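PDB 2RHM: putative kinase from Chloroflexus aurantiacus, which is of unknown function but has the P-loop NTPase fold and is probably a kinase that binds a nucleotide and transfers phosphate. Local coordinates for residues B[63-66]-B[67-70]; B[91-94]-B[95-98]; B[129-132]-B[133-137]. One frame throughout, in Å; residues are numbered along the deposited sequence.

Interaction 1: residues B[63-66]-B[67-70]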
loop_
_atom_site.group_PDB
_atom_site.type_symbol
_atom_site.label_atom_id
_atom_site.label_comp_id
_atom_site.label_asym_id
_atom_site.label_seq_id
_atom_site.Cartn_x
_atom_site.Cartn_y
_atom_site.Cartn_z
ATOM N N ILE B 63 -6.647 5.508 5.682
ATOM C CA ILE B 63 -5.786 5.442 6.865
ATOM C C ILE B 63 -5.527 3.977 7.278
ATOM O O ILE B 63 -4.395 3.604 7.541
ATOM C CB ILE B 63 -6.369 6.259 8.048
ATOM C CG1 ILE B 63 -6.266 7.760 7.758
ATOM C CG2 ILE B 63 -5.622 5.954 9.322
ATOM C CD1 ILE B 63 -7.154 8.610 8.639
HETATM N N MSE B 64 -6.588 3.160 7.265
HETATM C CA MSE B 64 -6.490 1.709 7.474
HETATM C C MSE B 64 -5.540 1.046 6.451
HETATM O O MSE B 64 -4.745 0.173 6.815
HETATM C CB MSE B 64 -7.884 1.047 7.406
HETATM C CG MSE B 64 -8.807 1.366 8.584
HETATM SE SE MSE B 64 -10.731 0.882 8.339
HETATM C CE MSE B 64 -10.608 -0.749 7.527
HETATM N N MSE B 65 -5.625 1.438 5.179
HETATM C CA MSE B 65 -4.726 0.891 4.155
HETATM C C MSE B 65 -3.285 1.307 4.419
HETATM O O MSE B 65 -2.340 0.552 4.161
HETATM C CB MSE B 65 -5.142 1.374 2.756
HETATM C CG MSE B 65 -6.151 0.510 2.066
HETATM SE SE MSE B 65 -5.500 -1.307 1.845
HETATM C CE MSE B 65 -3.902 -1.023 0.939
ATOM N N LEU B 66 -3.114 2.530 4.902
ATOM C CA LEU B 66 -1.791 3.072 5.187
ATOM C C LEU B 66 -1.083 2.196 6.242
ATOM O O LEU B 66 0.054 1.769 6.053
ATOM C CB LEU B 66 -1.930 4.511 5.702
ATOM C CG LEU B 66 -1.075 5.576 5.009
ATOM C CD1 LEU B 66 -1.371 5.591 3.562
ATOM C CD2 LEU B 66 -1.364 6.936 5.615
ATOM N N TYR B 67 -1.762 1.926 7.347
ATOM C CA TYR B 67 -1.209 1.085 8.410
ATOM C C TYR B 67 -1.012 -0.380 7.983
ATOM O O TYR B 67 -0.040 -1.013 8.374
ATOM C CB TYR B 67 -2.070 1.155 9.663
ATOM C CG TYR B 67 -1.881 2.441 10.426
ATOM C CD1 TYR B 67 -0.766 2.643 11.222
ATOM C CD2 TYR B 67 -2.786 3.472 10.311
ATOM C CE1 TYR B 67 -0.570 3.834 11.908
ATOM C CE2 TYR B 67 -2.609 4.664 11.013
ATOM C CZ TYR B 67 -1.508 4.843 11.802
ATOM O OH TYR B 67 -1.360 6.050 12.481
ATOM N N HIS B 68 -1.921 -0.892 7.159
ATOM C CA HIS B 68 -1.822 -2.275 6.659
ATOM C C HIS B 68 -0.570 -2.441 5.786
ATOM O O HIS B 68 0.217 -3.382 5.938
ATOM C CB HIS B 68 -3.072 -2.640 5.839
ATOM C CG HIS B 68 -2.943 -3.939 5.098
ATOM N ND1 HIS B 68 -3.103 -5.161 5.712
ATOM C CD2 HIS B 68 -2.652 -4.204 3.799
ATOM C CE1 HIS B 68 -2.916 -6.124 4.828
ATOM N NE2 HIS B 68 -2.657 -5.572 3.653
ATOM N N THR B 69 -0.387 -1.492 4.882
ATOM C CA THR B 69 0.717 -1.551 3.927
ATOM C C THR B 69 2.032 -1.275 4.662
ATOM O O THR B 69 3.064 -1.921 4.413
ATOM C CB THR B 69 0.467 -0.567 2.777
ATOM O OG1 THR B 69 -0.719 -0.970 2.074
ATOM C CG2 THR B 69 1.611 -0.585 1.810
ATOM N N ALA B 70 2.001 -0.339 5.586
ATOM C CA ALA B 70 3.206 -0.038 6.392
ATOM C C ALA B 70 3.740 -1.249 7.131
ATOM O O ALA B 70 4.950 -1.431 7.257
ATOM C CB ALA B 70 2.929 1.062 7.384
#
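The ring of Tyr67 meets Ile63 at its edge: Ile63 CG2 lies in the ring plane, 3.7 Å from Tyr67 CE2. The two side chains run side by side, one helical turn apart, and point the same way. Tyr67 CG stands anti to its carbonyl carbon (chi1 -76°), which swings the ring back along the helix so that its CE2 edge lies beside Ile63. The His68 ring meets the ring of Phe39 of the second subunit, with the planes at about 85°.

Met65 O takes two bonds from Thr69. Thr69 N donates at 2.9 Å to Met65 O, and Thr69 OG1 donates at 3.0 Å to the same oxygen from the opposite face of its carbonyl plane. The hydroxyl is thus satisfied within the helix.

Tyr67 OH is hydrogen-bonded to Asp91 on helix 88-101. A phenylalanine at Tyr67 would probably keep the edge contact with Ile63 but leave Asp91 without this hydroxyl partner.

The turn belongs to helix 52-75. Ile63 and Tyr67 face helix 88-101, while Leu66 and Ala70 pack on strands 33-35 and 80-83. Met65, a selenomethionine, also packs on Phe39 of the second subunit, so this face of the helix joins the dimer interface.

Interaction 2: residues B[91-94]-B[95-98]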
loop_
_atom_site.group_PDB
_atom_site.type_symbol
_atom_site.label_atom_id
_atom_site.label_comp_id
_atom_site.label_asym_id
_atom_site.label_seq_id
_atom_site.Cartn_x
_atom_site.Cartn_y
_atom_site.Cartn_z
ATOM N N ASP B 91 -4.315 8.382 16.053
ATOM C CA ASP B 91 -3.109 7.792 15.463
ATOM C C ASP B 91 -2.021 7.409 16.454
ATOM O O ASP B 91 -1.167 6.588 16.140
ATOM C CB ASP B 91 -2.572 8.693 14.339
ATOM C CG ASP B 91 -3.499 8.736 13.133
ATOM O OD1 ASP B 91 -3.697 7.665 12.520
ATOM O OD2 ASP B 91 -4.016 9.824 12.779
ATOM N N THR B 92 -2.048 7.959 17.662
ATOM C CA THR B 92 -1.071 7.522 18.659
ATOM C C THR B 92 -1.212 6.021 18.934
ATOM O O THR B 92 -0.203 5.293 18.927
ATOM C CB THR B 92 -1.212 8.346 19.954
ATOM O OG1 THR B 92 -1.128 9.730 19.604
ATOM C CG2 THR B 92 -0.122 7.998 20.951
ATOM N N GLU B 93 -2.438 5.546 19.164
ATOM C CA GLU B 93 -2.642 4.128 19.452
ATOM C C GLU B 93 -2.473 3.296 18.174
ATOM O O GLU B 93 -2.008 2.149 18.235
ATOM C CB GLU B 93 -3.994 3.871 20.088
ATOM C CG GLU B 93 -4.173 2.401 20.506
ATOM C CD GLU B 93 -5.405 2.170 21.348
ATOM O OE1 GLU B 93 -6.050 3.157 21.743
ATOM O OE2 GLU B 93 -5.724 0.991 21.623
ATOM N N ARG B 94 -2.824 3.843 17.018
ATOM C CA ARG B 94 -2.566 3.079 15.792
ATOM C C ARG B 94 -1.072 2.856 15.579
ATOM O O ARG B 94 -0.679 1.782 15.128
ATOM C CB ARG B 94 -3.179 3.710 14.549
ATOM C CG ARG B 94 -4.710 3.700 14.500
ATOM C CD ARG B 94 -5.162 4.639 13.403
ATOM N NE ARG B 94 -6.593 4.900 13.465
ATOM C CZ ARG B 94 -7.175 6.030 13.079
ATOM N NH1 ARG B 94 -6.462 7.075 12.676
ATOM N NH2 ARG B 94 -8.492 6.146 13.187
HETATM N N MSE B 95 -0.256 3.861 15.891
HETATM C CA MSE B 95 1.196 3.734 15.772
HETATM C C MSE B 95 1.738 2.747 16.796
HETATM O O MSE B 95 2.637 1.971 16.509
HETATM C CB MSE B 95 1.871 5.087 15.915
HETATM C CG MSE B 95 1.597 6.002 14.767
HETATM SE SE MSE B 95 2.744 5.612 13.263
HETATM C CE MSE B 95 1.874 6.869 12.005
ATOM N N GLN B 96 1.187 2.756 17.997
ATOM C CA GLN B 96 1.573 1.760 18.989
ATOM C C GLN B 96 1.259 0.346 18.544
ATOM O O GLN B 96 2.069 -0.561 18.706
ATOM C CB GLN B 96 0.887 2.067 20.313
ATOM C CG GLN B 96 1.569 3.215 21.006
ATOM C CD GLN B 96 0.726 3.865 22.081
ATOM O OE1 GLN B 96 -0.345 3.374 22.437
ATOM N NE2 GLN B 96 1.198 4.998 22.578
ATOM N N ASN B 97 0.073 0.164 17.992
ATOM C CA ASN B 97 -0.356 -1.130 17.480
ATOM C C ASN B 97 0.509 -1.588 16.314
ATOM O O ASN B 97 0.845 -2.764 16.218
ATOM C CB ASN B 97 -1.831 -1.078 17.104
ATOM C CG ASN B 97 -2.732 -0.977 18.325
ATOM O OD1 ASN B 97 -2.298 -1.236 19.440
ATOM N ND2 ASN B 97 -3.983 -0.584 18.116
ATOM N N LEU B 98 0.876 -0.656 15.439
ATOM C CA LEU B 98 1.795 -0.945 14.351
ATOM C C LEU B 98 3.138 -1.418 14.891
ATOM O O LEU B 98 3.654 -2.455 14.445
ATOM C CB LEU B 98 2.012 0.298 13.474
ATOM C CG LEU B 98 2.969 0.123 12.280
ATOM C CD1 LEU B 98 2.509 -0.957 11.289
ATOM C CD2 LEU B 98 3.140 1.420 11.554
HETATM O O HOH W 1 -3.780 -0.759 21.792
#
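Glu93 and Asn97 cross at an angle on the outer side of the helix, one turn apart. The carboxylate and amide planes are 73° apart. Glu93 CG comes 3.8 Å from Asn97 ND2, so the aliphatic part of the glutamate lies against the amide nitrogen. The polar ends are joined through a water instead. It donates to Glu93 OE2 at 2.6 Å and to Asn97 OD1 at 2.8 Å. Glu93 CG is placed anti to the backbone N (chi1 -175°), and the chain runs out extended to the water.

Thr92 and Gln96 are related differently. They lie side by side and point the same way, with Thr92 CG2 3.7 Å from Gln96 NE2. The methyl thus touches the amide end. Thr92 OG1 turns back to bond Val88 O, one turn earlier.

Asp91 and Arg94 form a salt bridge on another side of the helix. Arg94 NH1 donates to Asp91 OD1 at 2.8 Å. The aspartate oxygen lies in the guanidinium plane, but the nitrogen meets it from above the carboxylate plane, 58° out of it. Asp91 OD1 also bonds Tyr67 OH, and Asp91 OD2 bonds Arg87 N, so both oxygens of this buried carboxylate have partners. Met95, a selenomethionine, starts beside Asp91: its CG is 3.1 Å from Asp91 O. Its chain then bends away into the interior.

The backbone bonds are those of a regular alpha-helix, such as Met95 N to Asp91 O. Within helix 88-101, Met95 and Leu98 face strand 6-12. Arg94, Met95 and Leu98 also touch helix 52-75, so this helix packs on both the central sheet and its neighbour.

Interaction 3: residues B[129-132]-B[133-137]. With BEZ (benzoic acid), chain G.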
loop_
_atom_site.group_PDB
_atom_site.type_symbol
_atom_site.label_atom_id
_atom_site.label_comp_id
_atom_site.label_asym_id
_atom_site.label_seq_id
_atom_site.Cartn_x
_atom_site.Cartn_y
_atom_site.Cartn_z
ATOM N N GLY B 129 -7.648 22.999 -9.923
ATOM C CA GLY B 129 -7.871 21.565 -10.115
ATOM C C GLY B 129 -6.728 20.643 -9.750
ATOM O O GLY B 129 -6.755 19.463 -10.095
ATOM N N ALA B 130 -5.720 21.164 -9.057
ATOM C CA ALA B 130 -4.622 20.338 -8.568
ATOM C C ALA B 130 -5.154 19.308 -7.562
ATOM O O ALA B 130 -4.604 18.219 -7.415
ATOM C CB ALA B 130 -3.558 21.219 -7.919
ATOM N N ARG B 131 -6.231 19.677 -6.879
ATOM C CA ARG B 131 -6.878 18.844 -5.880
ATOM C C ARG B 131 -7.970 17.954 -6.528
ATOM O O ARG B 131 -8.830 18.443 -7.266
ATOM C CB ARG B 131 -7.465 19.792 -4.832
ATOM C CG ARG B 131 -7.995 19.183 -3.575
ATOM C CD ARG B 131 -6.913 18.533 -2.759
ATOM N NE ARG B 131 -7.464 18.007 -1.527
ATOM C CZ ARG B 131 -6.797 17.222 -0.694
ATOM N NH1 ARG B 131 -5.555 16.845 -0.978
ATOM N NH2 ARG B 131 -7.390 16.799 0.410
ATOM N N HIS B 132 -7.920 16.647 -6.269
ATOM C CA HIS B 132 -8.918 15.710 -6.780
ATOM C C HIS B 132 -10.283 16.175 -6.258
ATOM O O HIS B 132 -10.408 16.488 -5.070
ATOM C CB HIS B 132 -8.635 14.287 -6.278
ATOM C CG HIS B 132 -9.414 13.223 -6.983
ATOM N ND1 HIS B 132 -10.785 13.108 -6.880
ATOM C CD2 HIS B 132 -9.014 12.212 -7.791
ATOM C CE1 HIS B 132 -11.198 12.088 -7.607
ATOM N NE2 HIS B 132 -10.142 11.526 -8.172
ATOM N N PRO B 133 -11.302 16.232 -7.134
ATOM C CA PRO B 133 -12.602 16.744 -6.697
ATOM C C PRO B 133 -13.322 15.890 -5.646
ATOM O O PRO B 133 -14.169 16.405 -4.924
ATOM C CB PRO B 133 -13.420 16.753 -7.993
ATOM C CG PRO B 133 -12.785 15.701 -8.847
ATOM C CD PRO B 133 -11.328 15.835 -8.554
ATOM N N GLY B 134 -12.989 14.605 -5.554
ATOM C CA GLY B 134 -13.672 13.702 -4.625
ATOM C C GLY B 134 -13.446 14.018 -3.157
ATOM O O GLY B 134 -14.227 13.594 -2.301
ATOM N N HIS B 135 -12.393 14.776 -2.870
ATOM C CA HIS B 135 -12.037 15.134 -1.496
ATOM C C HIS B 135 -13.119 15.993 -0.868
ATOM O O HIS B 135 -13.313 15.959 0.358
ATOM C CB HIS B 135 -10.703 15.874 -1.437
ATOM C CG HIS B 135 -9.515 15.025 -1.745
ATOM N ND1 HIS B 135 -9.100 13.990 -0.930
ATOM C CD2 HIS B 135 -8.628 15.083 -2.762
ATOM C CE1 HIS B 135 -8.006 13.452 -1.438
ATOM N NE2 HIS B 135 -7.695 14.100 -2.545
ATOM N N CYS B 136 -13.832 16.749 -1.707
ATOM C CA CYS B 136 -14.920 17.593 -1.246
ATOM C C CYS B 136 -14.444 18.412 -0.066
ATOM O O CYS B 136 -15.061 18.406 1.001
ATOM C CB CYS B 136 -16.123 16.745 -0.850
ATOM S SG CYS B 136 -16.971 15.986 -2.215
ATOM N N ASP B 137 -13.329 19.105 -0.270
ATOM C CA ASP B 137 -12.711 19.900 0.770
ATOM C C ASP B 137 -13.594 21.037 1.213
ATOM O O ASP B 137 -14.056 21.826 0.391
ATOM C CB ASP B 137 -11.406 20.486 0.268
ATOM C CG ASP B 137 -10.379 19.435 0.011
ATOM O OD1 ASP B 137 -10.053 18.696 0.962
ATOM O OD2 ASP B 137 -9.900 19.368 -1.137
HETATM C C BEZ G . -4.051 19.805 0.188
HETATM O O1 BEZ G . -3.224 20.082 -0.714
HETATM O O2 BEZ G . -3.766 18.944 1.064
HETATM C C1 BEZ G . -5.374 20.505 0.214
HETATM C C2 BEZ G . -5.666 21.458 -0.758
HETATM C C3 BEZ G . -6.896 22.099 -0.732
HETATM C C4 BEZ G . -7.822 21.793 0.262
HETATM C C5 BEZ G . -7.514 20.843 1.238
HETATM C C6 BEZ G . -6.291 20.189 1.211
HETATM O O HOH W 2 -11.678 18.813 -3.104
#
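Asp137 OD2 is gripped by Arg131 and by a water. Arg131 NE donates to it at 2.8 Å, close to the guanidinium plane and on the syn side of the carboxylate. The water donates to Asp137 OD2 at 2.7 Å and also to His132 O, linking the carboxylate to the backbone of the loop. A second bond, Arg131 NH2 to Asp137 OD1, is weak at 3.3 Å. The guanidinium and carboxylate planes are 27° apart, so the salt bridge is nearly coplanar.

The guanidinium is held on both faces as well. His135 stacks on one, with centres 3.6 Å apart and planes at 15°. Benzoic acid lies over the other, where its C6 is 3.5 Å above the guanidinium plane. The carboxylate of Asp137 also touches the ligand ring, with Asp137 OD1 3.3 Å from C5 of the benzoic acid. Arg131 is bent at chi2 (65°), which brings its end round to His135 and Asp137. Its NH1 makes a further salt bridge to Asp37.

His132 uses its ring nitrogen to hold the turn. Gly134 N donates to His132 ND1 at 3.0 Å, in the plane of the ring. The weak bond from His135 N to His132 O closes the same short 3-10 turn. The far nitrogens of both histidines reach helix 36-47: His132 NE2 bonds Asp45, and His135 NE2 bonds Glu41.

Arg131 and Asp137 thus form one wall of the benzoic acid pocket, which also includes Pro14, Ala15, Ile122 and Arg125. Arg125 hydrogen-bonds the ligand. The loop follows helix 115-127, and Arg131 lies near a Walker A-like sequence, consistent with the nucleotide site of a P-loop kinase fold.

Overall arrangement
All three contacts are local, each between adjoining residues, and they follow one another along the chain without nesting or crossing. Interaction 1 spans neighbouring turns of helix 52-75. Strand 80-83 follows, and interaction 2 does the same on helix 88-101. These two touch, with centres 11 Å apart, and tie the two helices together beside the parallel sheet. After strand 105-112 and helix 115-127 comes interaction 3, which closes a tight turn in the loop before helix 141-149. It lies apart, its nearest atoms about 11 Å from interaction 1 and about 15 Å from interaction 2. It joins that loop to helix 36-47 and the ligand pocket.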